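Local coordinates for hypothetical glycoside hydrolase (Parabacteroides distasonis, PDB 3TAW), which is of unknown function but has the five-bladed beta-propeller fold expected of its glycoside hydrolase-like family, at residues Arg122-Glu127 against Leu181-Lys186. Residues are numbered along the deposited sequence; the frame is centred on the assembly and turned at random.
Sequences RIAMTE and LVTTLK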
loop_
_atom_site.group_PDB
_atom_site.type_symbol
_atom_site.label_atom_id
_atom_site.label_comp_id
_atom_site.label_asym_id
_atom_site.label_seq_id
_atom_site.Cartn_x
_atom_site.Cartn_y
_atom_site.Cartn_z
ATOM N N ARG A 122 1.619 2.888 -3.063
ATOM C CA ARG A 122 2.217 3.390 -1.833
ATOM C C ARG A 122 3.144 4.517 -2.217
ATOM O O ARG A 122 3.850 4.445 -3.239
ATOM C CB ARG A 122 3.060 2.335 -1.083
ATOM C CG ARG A 122 2.293 1.337 -0.274
ATOM C CD ARG A 122 1.863 0.195 -1.110
ATOM N NE ARG A 122 1.293 -0.938 -0.358
ATOM C CZ ARG A 122 0.432 -1.793 -0.895
ATOM N NH1 ARG A 122 0.073 -1.652 -2.153
ATOM N NH2 ARG A 122 -0.083 -2.783 -0.182
ATOM N N ILE A 123 3.174 5.542 -1.376
ATOM C CA ILE A 123 4.016 6.710 -1.596
ATOM C C ILE A 123 4.906 6.953 -0.397
ATOM O O ILE A 123 4.450 6.883 0.737
ATOM C CB ILE A 123 3.187 7.976 -1.839
ATOM C CG1 ILE A 123 2.348 7.801 -3.114
ATOM C CG2 ILE A 123 4.090 9.240 -1.932
ATOM C CD1 ILE A 123 1.292 8.865 -3.294
ATOM N N ALA A 124 6.162 7.285 -0.666
ATOM C CA ALA A 124 7.051 7.854 0.346
ATOM C C ALA A 124 7.884 8.946 -0.320
ATOM O O ALA A 124 7.968 9.020 -1.555
ATOM C CB ALA A 124 7.973 6.797 0.989
HETATM N N MSE A 125 8.484 9.788 0.498
HETATM C CA MSE A 125 9.203 10.965 -0.017
HETATM C C MSE A 125 10.662 10.973 0.410
HETATM O O MSE A 125 10.961 10.694 1.565
HETATM C CB MSE A 125 8.547 12.248 0.493
HETATM C CG MSE A 125 9.031 13.474 -0.211
HETATM SE SE MSE A 125 8.449 15.105 0.724
HETATM C CE MSE A 125 9.634 14.969 2.299
ATOM N N THR A 126 11.565 11.336 -0.499
ATOM C CA THR A 126 12.985 11.492 -0.145
ATOM C C THR A 126 13.222 12.791 0.599
ATOM O O THR A 126 12.353 13.667 0.624
ATOM C CB THR A 126 13.901 11.470 -1.370
ATOM O OG1 THR A 126 13.650 12.623 -2.174
ATOM C CG2 THR A 126 13.665 10.210 -2.187
ATOM N N GLU A 127 14.389 12.903 1.223
ATOM C CA GLU A 127 14.742 14.112 1.945
ATOM C C GLU A 127 14.769 15.312 1.012
ATOM O O GLU A 127 14.489 16.408 1.460
ATOM C CB GLU A 127 16.096 13.976 2.653
ATOM C CG GLU A 127 16.105 12.937 3.736
ATOM C CD GLU A 127 17.375 12.910 4.557
ATOM O OE1 GLU A 127 18.251 13.761 4.347
ATOM O OE2 GLU A 127 17.506 12.030 5.425
ATOM N N LEU A 181 8.464 0.802 1.290
ATOM C CA LEU A 181 9.793 1.377 1.426
ATOM C C LEU A 181 10.070 1.722 2.890
ATOM O O LEU A 181 9.179 2.131 3.642
ATOM C CB LEU A 181 9.922 2.662 0.606
ATOM C CG LEU A 181 10.397 2.502 -0.821
ATOM C CD1 LEU A 181 9.414 1.697 -1.615
ATOM C CD2 LEU A 181 10.576 3.924 -1.397
ATOM N N VAL A 182 11.318 1.589 3.281
ATOM C CA VAL A 182 11.717 2.005 4.621
ATOM C C VAL A 182 11.861 3.535 4.688
ATOM O O VAL A 182 12.532 4.149 3.861
ATOM C CB VAL A 182 12.984 1.284 5.086
ATOM C CG1 VAL A 182 13.479 1.875 6.404
ATOM C CG2 VAL A 182 12.695 -0.225 5.273
ATOM N N THR A 183 11.199 4.104 5.698
ATOM C CA THR A 183 11.190 5.528 5.997
ATOM C C THR A 183 11.576 5.696 7.465
ATOM O O THR A 183 11.588 4.732 8.234
ATOM C CB THR A 183 9.787 6.157 5.804
ATOM O OG1 THR A 183 8.881 5.651 6.802
ATOM C CG2 THR A 183 9.247 5.901 4.385
ATOM N N THR A 184 11.838 6.937 7.854
ATOM C CA THR A 184 11.987 7.279 9.255
ATOM C C THR A 184 11.489 8.700 9.472
ATOM O O THR A 184 11.231 9.387 8.499
ATOM C CB THR A 184 13.450 7.136 9.718
ATOM O OG1 THR A 184 13.502 7.043 11.152
ATOM C CG2 THR A 184 14.311 8.295 9.223
ATOM N N LEU A 185 11.332 9.109 10.734
ATOM C CA LEU A 185 10.968 10.483 11.032
ATOM C C LEU A 185 12.183 11.235 11.515
ATOM O O LEU A 185 12.892 10.791 12.433
ATOM C CB LEU A 185 9.816 10.553 12.038
ATOM C CG LEU A 185 8.460 10.509 11.329
ATOM C CD1 LEU A 185 8.170 9.123 10.793
ATOM C CD2 LEU A 185 7.308 11.040 12.202
ATOM N N LYS A 186 12.457 12.356 10.852
ATOM C CA LYS A 186 13.486 13.283 11.292
ATOM C C LYS A 186 12.740 14.507 11.816
ATOM O O LYS A 186 12.206 15.302 11.041
ATOM C CB LYS A 186 14.441 13.596 10.145
ATOM C CG LYS A 186 15.408 12.434 9.895
ATOM C CD LYS A 186 16.425 12.717 8.821
ATOM C CE LYS A 186 17.483 11.605 8.793
ATOM N NZ LYS A 186 18.571 11.873 7.827
HETATM O O HOH W 1 19.718 14.574 7.167
#
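A124 and T183 touch in the buried part of this contact, and E127 and K186 close it at the surface. The CB of A124 meets the methyl CG2 of T183 at 3.7 Å, a small apolar contact. T183 turns this methyl to A124 because CG2 stands anti to its carbonyl carbon, with OG1 between the backbone N and that carbon (chi1 68°). The hydroxyl is held within its own sheet: OG1 hydrogen-bonds with A251 O on strand 244-254 and with Q190 NE2 on strand 189-192.

At the exposed end K186 NZ donates to E127 OE2 over 2.6 Å, a salt bridge. The ammonium comes to the syn side of the carboxylate, 24° out of its plane. Both chains are extended beyond CG and cross at about a right angle; the contact is made at their charged ends, OE2 against NZ. Water 1 spans the same pair. It accepts from K186 NZ at 3.0 Å and donates to E127 OE1 at 3.3 Å, a longer bond. K186 is modelled in two conformers and touches a crystal neighbour, so this bridge may not be its sole arrangement.

Neighbouring strands position the two segments. A124 pairs through its backbone with V132, and I192 packs against both A124 and L181. T183 also packs on P250 and I252. Strands 117-125 and 179-186 belong to different sheets. The short runs 124-127 and 183-186 point about 40° apart. M125 and I192 share a backbone hydrogen bond beside the contact. The two segments meet through side chains, as where neighbouring blades pack in the five-bladed beta-propeller of this clan.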